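Local coordinates for RagB/SusD family nutrient uptake outer membrane protein (Bacteroides thetaiotaomicron, PDB 7KV2) that probably binds beta-glucan at the cell surface of a gut bacterium, as a SusD-family outer-membrane protein that helps capture the glycan for uptake, at residues A141-E144 against A145-I148; D43-I46 against Q47-V50; C122-V125 against I126-D130; A52-D55 against P56-W59. All blocks are in the same frame, centred on the assembly; numbering follows the deposited sequence.

Contacts 1, 2 and 3 lie on three helices of the SusD-type, TPR-rich helical scaffold, 137-162, 43-53 and 110-130, and meet one another directly, their centres 10 to 12 Å apart. Y143 OH of contact 1 reaches D43 OD1 of contact 2 at 2.7 Å, a probable hydrogen bond; V147 packs on V125 and I126 of contact 3, and A49 of contact 2 rests on V125 and Y128. Contact 4 follows contact 2 where helix 43-53 runs out, centres about 15 Å apart. Q146 of contact 1 ties it back, OE1 lying 2.7 Å from Y54 OH, probably hydrogen-bonded; about 3 Å from the Y54 side chain is a 1,2-ethanediol, probably from the crystallisation liquor.

Contact 1. Residues A141-E144 against A145-I148; sequences AYYE and AQVI
One turn of helix 137-162, part of the TPR-like helical scaffold of the SusD fold, brings the Q146 amide against the Y142 ring in an i to i+4 pairing. The amide of Q146 lies over one face of the Y142 ring, with NE2 3.2 Å from CE2 and displaced from the ring centre toward the rim; the two planes are only 30° apart, so this is an amide laid over an aromatic face. Two torsions bring them together: a chi1 of -179° turns the Y142 ring away from its own backbone N, and the glutamine chain runs extended beyond CG. The same NE2 also makes a weak hydrogen bond of 3.4 Å to Y142 O. That carbonyl already accepts Q146 N at 3.1 Å, so one oxygen is gripped twice by one residue. Y143 presents its ring edge to NE2, with CD1 4.1 Å away, while its hydroxyl is bound by D43. At the other end of the amide, OE1 accepts from Y54 and R214. In Y142's place an alanine would probably strip the aromatic cover from the amide, leaving the NE2 end freer to turn. Glutamine suits the buried position because it can give and accept at once: with OE1 held by two donors and NE2 lodged between an aromatic face, a ring edge and a backbone carbonyl, the amide's orientation is largely fixed.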
loop_
_atom_site.group_PDB
_atom_site.type_symbol
_atom_site.label_atom_id
_atom_site.label_comp_id
_atom_site.label_asym_id
_atom_site.label_seq_id
_atom_site.Cartn_x
_atom_site.Cartn_y
_atom_site.Cartn_z
ATOM N N ALA A 141 14.060 -12.368 -21.332
ATOM C CA ALA A 141 14.677 -11.691 -20.163
ATOM C C ALA A 141 13.704 -10.622 -19.614
ATOM O O ALA A 141 13.585 -10.514 -18.384
ATOM C CB ALA A 141 16.002 -11.097 -20.567
ATOM N N TYR A 142 13.034 -9.883 -20.505
ATOM C CA TYR A 142 12.061 -8.826 -20.137
ATOM C C TYR A 142 10.838 -9.471 -19.470
ATOM O O TYR A 142 10.397 -8.932 -18.451
ATOM C CB TYR A 142 11.646 -7.978 -21.337
ATOM C CG TYR A 142 10.669 -6.865 -21.022
ATOM C CD1 TYR A 142 10.893 -5.961 -19.985
ATOM C CD2 TYR A 142 9.514 -6.707 -21.773
ATOM C CE1 TYR A 142 9.988 -4.939 -19.711
ATOM C CE2 TYR A 142 8.610 -5.684 -21.521
ATOM C CZ TYR A 142 8.848 -4.793 -20.485
ATOM O OH TYR A 142 7.931 -3.802 -20.256
ATOM N N TYR A 143 10.277 -10.538 -20.035
ATOM C CA TYR A 143 9.113 -11.255 -19.450
ATOM C C TYR A 143 9.493 -11.775 -18.065
ATOM O O TYR A 143 8.682 -11.700 -17.123
ATOM C CB TYR A 143 8.638 -12.397 -20.355
ATOM C CG TYR A 143 8.245 -11.987 -21.753
ATOM C CD1 TYR A 143 7.820 -10.692 -22.033
ATOM C CD2 TYR A 143 8.285 -12.887 -22.811
ATOM C CE1 TYR A 143 7.477 -10.294 -23.315
ATOM C CE2 TYR A 143 7.918 -12.509 -24.095
ATOM C CZ TYR A 143 7.544 -11.204 -24.357
ATOM O OH TYR A 143 7.163 -10.786 -25.599
ATOM N N GLU A 144 10.685 -12.354 -17.971
ATOM C CA GLU A 144 11.266 -12.900 -16.729
ATOM C C GLU A 144 11.430 -11.772 -15.708
ATOM O O GLU A 144 11.096 -11.978 -14.534
ATOM C CB GLU A 144 12.664 -13.472 -16.985
ATOM C CG GLU A 144 12.659 -14.853 -17.635
ATOM C CD GLU A 144 14.044 -15.457 -17.905
ATOM O OE1 GLU A 144 15.063 -14.713 -17.838
ATOM O OE2 GLU A 144 14.101 -16.673 -18.175
ATOM N N ALA A 145 12.002 -10.648 -16.112
ATOM C CA ALA A 145 12.203 -9.489 -15.202
ATOM C C ALA A 145 10.847 -9.078 -14.605
ATOM O O ALA A 145 10.792 -8.873 -13.394
ATOM C CB ALA A 145 12.876 -8.354 -15.917
ATOM N N GLN A 146 9.785 -8.998 -15.397
ATOM C CA GLN A 146 8.463 -8.533 -14.882
ATOM C C GLN A 146 7.892 -9.544 -13.889
ATOM O O GLN A 146 7.480 -9.148 -12.753
ATOM C CB GLN A 146 7.472 -8.295 -16.016
ATOM C CG GLN A 146 7.916 -7.221 -17.014
ATOM C CD GLN A 146 6.944 -7.154 -18.165
ATOM O OE1 GLN A 146 5.805 -6.710 -18.006
ATOM N NE2 GLN A 146 7.363 -7.642 -19.335
ATOM N N VAL A 147 7.833 -10.823 -14.268
ATOM C CA VAL A 147 7.141 -11.811 -13.400
ATOM C C VAL A 147 8.003 -12.173 -12.195
ATOM O O VAL A 147 7.394 -12.434 -11.191
ATOM C CB VAL A 147 6.619 -13.044 -14.169
ATOM C CG1 VAL A 147 5.705 -12.614 -15.307
ATOM C CG2 VAL A 147 7.746 -13.950 -14.663
ATOM N N ILE A 148 9.340 -12.156 -12.232
ATOM C CA ILE A 148 10.113 -12.432 -10.990
ATOM C C ILE A 148 9.934 -11.247 -10.017
ATOM O O ILE A 148 9.798 -11.447 -8.805
ATOM C CB ILE A 148 11.592 -12.722 -11.293
ATOM C CG1 ILE A 148 11.773 -13.964 -12.177
ATOM C CG2 ILE A 148 12.347 -12.845 -9.983
ATOM C CD1 ILE A 148 13.212 -14.129 -12.678
#

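Contact 2. Residues D43-I46 against Q47-V50; sequences DEHI and QEAV
In D43 a chi1 of 173° swings the carboxylate to the side of the carbonyl carbon, and Q47, one turn later, sets its CG beside its own backbone N with the chain extended beyond, which brings OD2 and NE2 together where the two chains cross. Q47 NE2 approaches D43 OD2 to 2.9 Å, but the N-H...O angle of 125° makes this a weak hydrogen bond, and the carboxylate and amide planes are turned 55° apart. The other carboxylate oxygen, OD1, receives the hydroxyl of Y143, so the aspartate is shared between its own helix and helix 137-162. The main chain of the same turn bonds Q47 N to D43 O at 3.0 Å, while E48 N to E44 O is weak. H45 and E48 run alongside each other: E48 OE2 sits at the edge of the imidazole, in its plane, 3.6 Å from ND1. Y39 serves both, stacking on the H45 ring and hydrogen-bonding E48 OE1. The carboxylates of E44 and E48 come within 4.4 Å of each other, OE2 to OE2, a like-charge approach that their exposure to solvent probably softens. On the buried side, I46 CG2 and V50 CG2 meet at 4.4 Å, and A49 is small enough to let helix 110-130 come close. Polar and charged side chains spaced three and four residues apart on one side and small or branched apolar residues on the other mark an amphipathic helix, here the first turns of helix 43-53 packed on the helical scaffold of a SusD-family protein.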
loop_
_atom_site.group_PDB
_atom_site.type_symbol
_atom_site.label_atom_id
_atom_site.label_comp_id
_atom_site.label_asym_id
_atom_site.label_seq_id
_atom_site.Cartn_x
_atom_site.Cartn_y
_atom_site.Cartn_z
ATOM N N ASP A 43 5.071 -16.519 -28.317
ATOM C CA ASP A 43 5.406 -15.208 -27.711
ATOM C C ASP A 43 4.128 -14.402 -27.468
ATOM O O ASP A 43 4.033 -13.724 -26.411
ATOM C CB ASP A 43 6.378 -14.440 -28.610
ATOM C CG ASP A 43 6.620 -13.022 -28.133
ATOM O OD1 ASP A 43 7.531 -12.837 -27.295
ATOM O OD2 ASP A 43 5.853 -12.132 -28.559
ATOM N N GLU A 44 3.188 -14.447 -28.409
ATOM C CA GLU A 44 1.957 -13.628 -28.360
ATOM C C GLU A 44 1.148 -14.035 -27.126
ATOM O O GLU A 44 0.569 -13.147 -26.456
ATOM C CB GLU A 44 1.147 -13.831 -29.634
ATOM C CG GLU A 44 -0.094 -12.968 -29.724
ATOM C CD GLU A 44 -1.194 -13.578 -30.583
ATOM O OE1 GLU A 44 -0.989 -14.692 -31.112
ATOM O OE2 GLU A 44 -2.259 -12.955 -30.713
ATOM N N HIS A 45 1.074 -15.335 -26.860
ATOM C CA HIS A 45 0.209 -15.898 -25.795
ATOM C C HIS A 45 0.910 -15.736 -24.441
ATOM O O HIS A 45 0.195 -15.532 -23.428
ATOM C CB HIS A 45 -0.210 -17.334 -26.161
ATOM C CG HIS A 45 -1.257 -17.400 -27.238
ATOM N ND1 HIS A 45 -2.140 -16.346 -27.495
ATOM C CD2 HIS A 45 -1.588 -18.382 -28.107
ATOM C CE1 HIS A 45 -2.948 -16.679 -28.481
ATOM N NE2 HIS A 45 -2.630 -17.923 -28.870
ATOM N N ILE A 46 2.241 -15.835 -24.422
ATOM C CA ILE A 46 3.059 -15.619 -23.196
ATOM C C ILE A 46 2.923 -14.146 -22.752
ATOM O O ILE A 46 2.779 -13.920 -21.535
ATOM C CB ILE A 46 4.501 -16.089 -23.412
ATOM C CG1 ILE A 46 4.532 -17.626 -23.469
ATOM C CG2 ILE A 46 5.417 -15.525 -22.337
ATOM C CD1 ILE A 46 5.870 -18.232 -23.833
ATOM N N GLN A 47 2.887 -13.188 -23.692
ATOM C CA GLN A 47 2.553 -11.760 -23.398
ATOM C C GLN A 47 1.203 -11.675 -22.684
ATOM O O GLN A 47 1.092 -10.880 -21.734
ATOM C CB GLN A 47 2.566 -10.907 -24.672
ATOM C CG GLN A 47 3.975 -10.687 -25.200
ATOM C CD GLN A 47 4.044 -9.635 -26.275
ATOM O OE1 GLN A 47 4.020 -8.447 -25.992
ATOM N NE2 GLN A 47 4.152 -10.072 -27.518
ATOM N N GLU A 48 0.205 -12.453 -23.102
ATOM C CA GLU A 48 -1.120 -12.442 -22.435
ATOM C C GLU A 48 -0.985 -12.971 -20.999
ATOM O O GLU A 48 -1.660 -12.416 -20.097
ATOM C CB GLU A 48 -2.137 -13.252 -23.230
ATOM C CG GLU A 48 -2.471 -12.636 -24.571
ATOM C CD GLU A 48 -3.333 -13.558 -25.412
ATOM O OE1 GLU A 48 -3.685 -14.649 -24.900
ATOM O OE2 GLU A 48 -3.617 -13.205 -26.568
ATOM N N ALA A 49 -0.167 -13.996 -20.790
ATOM C CA ALA A 49 0.171 -14.553 -19.452
ATOM C C ALA A 49 0.908 -13.516 -18.583
ATOM O O ALA A 49 0.678 -13.485 -17.348
ATOM C CB ALA A 49 1.023 -15.786 -19.594
ATOM N N VAL A 50 1.831 -12.753 -19.161
ATOM C CA VAL A 50 2.566 -11.699 -18.405
ATOM C C VAL A 50 1.530 -10.661 -17.930
ATOM O O VAL A 50 1.511 -10.357 -16.735
ATOM C CB VAL A 50 3.721 -11.085 -19.214
ATOM C CG1 VAL A 50 4.377 -9.928 -18.465
ATOM C CG2 VAL A 50 4.774 -12.137 -19.559
#

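Contact 3. Residues C122-V125 against I126-D130; sequences CNDV and ITYLD
V125, D124 and I126 give up the most surface in this turn near the C-terminal end of helix 110-130, part of the helical SusD scaffold. V125 and L129 sit next to each other on one flank, CG1 to CD1 4.0 Å apart, joined by the backbone bond from L129 N to V125 O at 3.0 Å. Branched at CB, valine can face two ways: CG1 goes to L129 and to V147 of helix 137-162, and CG2 to A49 of helix 43-53, so V125 belongs to a three-helix core. I126 turns its CG1 beside its backbone N (chi1 -61°), which lays that carbon 3.6 Å from C122 O, while the rest of the chain packs on V147 and on K170. D124 runs alongside the aromatic Y128, with the carboxylate and ring planes 20° apart. Its CB lies against the ring, 3.9 Å from CZ, with the carboxylate beyond it near the hydroxyl. F40 stacks on the Y128 ring, and I46 and A49 of helix 43-53 also pack on it. The carbonyl of D124 does double duty: it accepts Y128 N at 2.8 Å in a nearly straight bond (175°), and the same oxygen lies over one face of the tyrosine ring, 3.1 Å from CG.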
loop_
_atom_site.group_PDB
_atom_site.type_symbol
_atom_site.label_atom_id
_atom_site.label_comp_id
_atom_site.label_asym_id
_atom_site.label_seq_id
_atom_site.Cartn_x
_atom_site.Cartn_y
_atom_site.Cartn_z
ATOM N N CYS A 122 2.774 -15.818 -11.886
ATOM C CA CYS A 122 4.211 -15.535 -12.147
ATOM C C CYS A 122 4.927 -16.856 -12.516
ATOM O O CYS A 122 5.681 -16.875 -13.512
ATOM C CB CYS A 122 4.871 -14.828 -10.964
ATOM S SG CYS A 122 4.241 -13.115 -10.775
ATOM N N ASN A 123 4.720 -17.893 -11.710
ATOM C CA ASN A 123 5.316 -19.245 -11.914
ATOM C C ASN A 123 4.878 -19.809 -13.277
ATOM O O ASN A 123 5.740 -20.423 -13.971
ATOM C CB ASN A 123 4.961 -20.138 -10.720
ATOM C CG ASN A 123 5.735 -19.762 -9.475
ATOM O OD1 ASN A 123 6.732 -19.028 -9.549
ATOM N ND2 ASN A 123 5.327 -20.334 -8.351
ATOM N N ASP A 124 3.609 -19.632 -13.656
ATOM C CA ASP A 124 3.045 -20.088 -14.959
ATOM C C ASP A 124 3.882 -19.522 -16.103
ATOM O O ASP A 124 4.238 -20.292 -17.012
ATOM C CB ASP A 124 1.603 -19.644 -15.209
ATOM C CG ASP A 124 0.543 -20.364 -14.397
ATOM O OD1 ASP A 124 0.821 -21.454 -13.878
ATOM O OD2 ASP A 124 -0.564 -19.826 -14.310
ATOM N N VAL A 125 4.202 -18.227 -16.062
ATOM C CA VAL A 125 5.001 -17.576 -17.139
ATOM C C VAL A 125 6.401 -18.196 -17.221
ATOM O O VAL A 125 6.887 -18.401 -18.366
ATOM C CB VAL A 125 5.034 -16.045 -16.979
ATOM C CG1 VAL A 125 6.104 -15.409 -17.844
ATOM C CG2 VAL A 125 3.661 -15.458 -17.298
ATOM N N ILE A 126 7.061 -18.449 -16.091
ATOM C CA ILE A 126 8.422 -19.057 -16.100
ATOM C C ILE A 126 8.319 -20.461 -16.724
ATOM O O ILE A 126 9.237 -20.848 -17.485
ATOM C CB ILE A 126 9.030 -19.110 -14.687
ATOM C CG1 ILE A 126 9.186 -17.710 -14.086
ATOM C CG2 ILE A 126 10.357 -19.872 -14.685
ATOM C CD1 ILE A 126 9.938 -16.723 -14.969
ATOM N N THR A 127 7.254 -21.190 -16.407
ATOM C CA THR A 127 6.999 -22.565 -16.926
ATOM C C THR A 127 6.813 -22.450 -18.443
ATOM O O THR A 127 7.596 -23.063 -19.185
ATOM C CB THR A 127 5.838 -23.248 -16.182
ATOM O OG1 THR A 127 6.271 -23.473 -14.838
ATOM C CG2 THR A 127 5.412 -24.572 -16.782
ATOM N N TYR A 128 5.899 -21.599 -18.897
ATOM C CA TYR A 128 5.664 -21.369 -20.342
ATOM C C TYR A 128 6.959 -21.042 -21.090
ATOM O O TYR A 128 7.113 -21.581 -22.196
ATOM C CB TYR A 128 4.650 -20.260 -20.568
ATOM C CG TYR A 128 3.322 -20.531 -19.925
ATOM C CD1 TYR A 128 2.936 -21.808 -19.559
ATOM C CD2 TYR A 128 2.439 -19.488 -19.711
ATOM C CE1 TYR A 128 1.698 -22.042 -18.990
ATOM C CE2 TYR A 128 1.198 -19.701 -19.146
ATOM C CZ TYR A 128 0.836 -20.978 -18.770
ATOM O OH TYR A 128 -0.406 -21.159 -18.252
ATOM N N LEU A 129 7.844 -20.201 -20.541
ATOM C CA LEU A 129 9.124 -19.813 -21.198
ATOM C C LEU A 129 10.078 -21.022 -21.354
ATOM O O LEU A 129 10.937 -20.956 -22.248
ATOM C CB LEU A 129 9.797 -18.677 -20.419
ATOM C CG LEU A 129 9.198 -17.284 -20.648
ATOM C CD1 LEU A 129 9.615 -16.306 -19.546
ATOM C CD2 LEU A 129 9.578 -16.736 -22.022
ATOM N N ASP A 130 9.960 -22.085 -20.553
ATOM C CA ASP A 130 10.814 -23.300 -20.727
ATOM C C ASP A 130 10.361 -24.108 -21.954
ATOM O O ASP A 130 11.121 -24.961 -22.384
ATOM C CB ASP A 130 10.761 -24.232 -19.516
ATOM C CG ASP A 130 11.488 -23.736 -18.282
ATOM O OD1 ASP A 130 12.525 -23.080 -18.439
ATOM O OD2 ASP A 130 11.012 -24.033 -17.171
#

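Contact 4. Residues A52-D55 against P56-W59; sequences AAYD and PLHW
After helix 43-53 the backbone tightens into a 3-10 turn through D55, P56 and L57, where L57 N bonds to Y54 O at 3.2 Å and H58 N to D55 O at 3.0 Å. P56, lacking an N-H, cannot continue the helical bonding to A52 O, which takes D55 N and R121 instead, and its ring holds phi near the value of the turn. A chi1 of 63° places H58 CG between backbone N and carbonyl carbon, folding the imidazole back over the turn. NE2 donates to D55 OD1 at 2.9 Å, using the oxygen's anti lone pair, with the carboxylate and ring planes 87° apart; D55 O lies over one face of the ring. W59 comes against the same carbonyl, CD1 3.2 Å from D55 O, and packs on R121. Y54 CD2 touches L57 CD1 at 4.0 Å, while the Y54 hydroxyl is bound to Q146 and V215 N. A leucine at H58 would remove the donor to OD1, and the D55 carboxylate, left with a long, weak ion pair to R121, would probably be freer to turn. The i to i+3 bonds, to which the H58-D55 pair is added, are those of a 3-10 turn, here carrying helix 43-53 into a loop.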
loop_
_atom_site.group_PDB
_atom_site.type_symbol
_atom_site.label_atom_id
_atom_site.label_comp_id
_atom_site.label_asym_id
_atom_site.label_seq_id
_atom_site.Cartn_x
_atom_site.Cartn_y
_atom_site.Cartn_z
ATOM N N ALA A 52 -1.656 -11.148 -17.442
ATOM C CA ALA A 52 -2.461 -11.822 -16.400
ATOM C C ALA A 52 -1.729 -11.814 -15.047
ATOM O O ALA A 52 -2.422 -11.738 -14.020
ATOM C CB ALA A 52 -2.815 -13.224 -16.815
ATOM N N ALA A 53 -0.401 -11.904 -15.011
ATOM C CA ALA A 53 0.387 -11.980 -13.755
ATOM C C ALA A 53 0.259 -10.675 -12.941
ATOM O O ALA A 53 0.573 -10.719 -11.734
ATOM C CB ALA A 53 1.828 -12.262 -14.018
ATOM N N TYR A 54 -0.073 -9.562 -13.603
ATOM C CA TYR A 54 -0.299 -8.244 -12.945
ATOM C C TYR A 54 -1.690 -8.161 -12.305
ATOM O O TYR A 54 -1.903 -7.264 -11.450
ATOM C CB TYR A 54 -0.158 -7.094 -13.956
ATOM C CG TYR A 54 1.243 -6.745 -14.394
ATOM C CD1 TYR A 54 1.850 -7.399 -15.456
ATOM C CD2 TYR A 54 1.966 -5.746 -13.768
ATOM C CE1 TYR A 54 3.136 -7.070 -15.865
ATOM C CE2 TYR A 54 3.249 -5.380 -14.184
ATOM C CZ TYR A 54 3.841 -6.040 -15.246
ATOM O OH TYR A 54 5.107 -5.708 -15.649
ATOM N N ASP A 55 -2.661 -8.991 -12.695
ATOM C CA ASP A 55 -4.072 -8.715 -12.322
ATOM C C ASP A 55 -4.258 -8.767 -10.812
ATOM O O ASP A 55 -5.004 -7.957 -10.267
ATOM C CB ASP A 55 -5.045 -9.650 -13.039
ATOM C CG ASP A 55 -5.451 -9.120 -14.391
ATOM O OD1 ASP A 55 -5.832 -7.934 -14.476
ATOM O OD2 ASP A 55 -5.364 -9.897 -15.365
ATOM N N PRO A 56 -3.677 -9.743 -10.078
ATOM C CA PRO A 56 -3.911 -9.836 -8.629
ATOM C C PRO A 56 -3.441 -8.599 -7.832
ATOM O O PRO A 56 -3.906 -8.396 -6.732
ATOM C CB PRO A 56 -3.166 -11.127 -8.262
ATOM C CG PRO A 56 -3.277 -11.940 -9.533
ATOM C CD PRO A 56 -2.944 -10.919 -10.604
ATOM N N LEU A 57 -2.563 -7.774 -8.411
ATOM C CA LEU A 57 -2.236 -6.440 -7.818
ATOM C C LEU A 57 -3.520 -5.689 -7.462
ATOM O O LEU A 57 -3.520 -5.032 -6.376
ATOM C CB LEU A 57 -1.390 -5.580 -8.772
ATOM C CG LEU A 57 0.038 -6.049 -8.991
ATOM C CD1 LEU A 57 0.682 -5.204 -10.068
ATOM C CD2 LEU A 57 0.868 -6.043 -7.712
ATOM N N HIS A 58 -4.552 -5.709 -8.313
ATOM C CA HIS A 58 -5.745 -4.853 -8.136
ATOM C C HIS A 58 -6.883 -5.642 -7.512
ATOM O O HIS A 58 -7.962 -5.142 -7.525
ATOM C CB HIS A 58 -6.188 -4.140 -9.421
ATOM C CG HIS A 58 -6.617 -5.031 -10.540
ATOM N ND1 HIS A 58 -7.896 -5.545 -10.655
ATOM C CD2 HIS A 58 -5.933 -5.480 -11.605
ATOM C CE1 HIS A 58 -7.961 -6.297 -11.750
ATOM N NE2 HIS A 58 -6.784 -6.251 -12.359
ATOM N N TRP A 59 -6.640 -6.799 -6.905
ATOM C CA TRP A 59 -7.716 -7.630 -6.299
ATOM C C TRP A 59 -8.040 -7.336 -4.834
ATOM O O TRP A 59 -9.220 -7.406 -4.505
ATOM C CB TRP A 59 -7.327 -9.117 -6.430
ATOM C CG TRP A 59 -7.434 -9.637 -7.830
ATOM C CD1 TRP A 59 -7.746 -8.947 -8.964
ATOM C CD2 TRP A 59 -7.175 -11.000 -8.245
ATOM N NE1 TRP A 59 -7.703 -9.785 -10.051
ATOM C CE2 TRP A 59 -7.348 -11.046 -9.644
ATOM C CE3 TRP A 59 -6.813 -12.168 -7.568
ATOM C CZ2 TRP A 59 -7.188 -12.226 -10.378
ATOM C CZ3 TRP A 59 -6.675 -13.338 -8.288
ATOM C CH2 TRP A 59 -6.864 -13.362 -9.670
#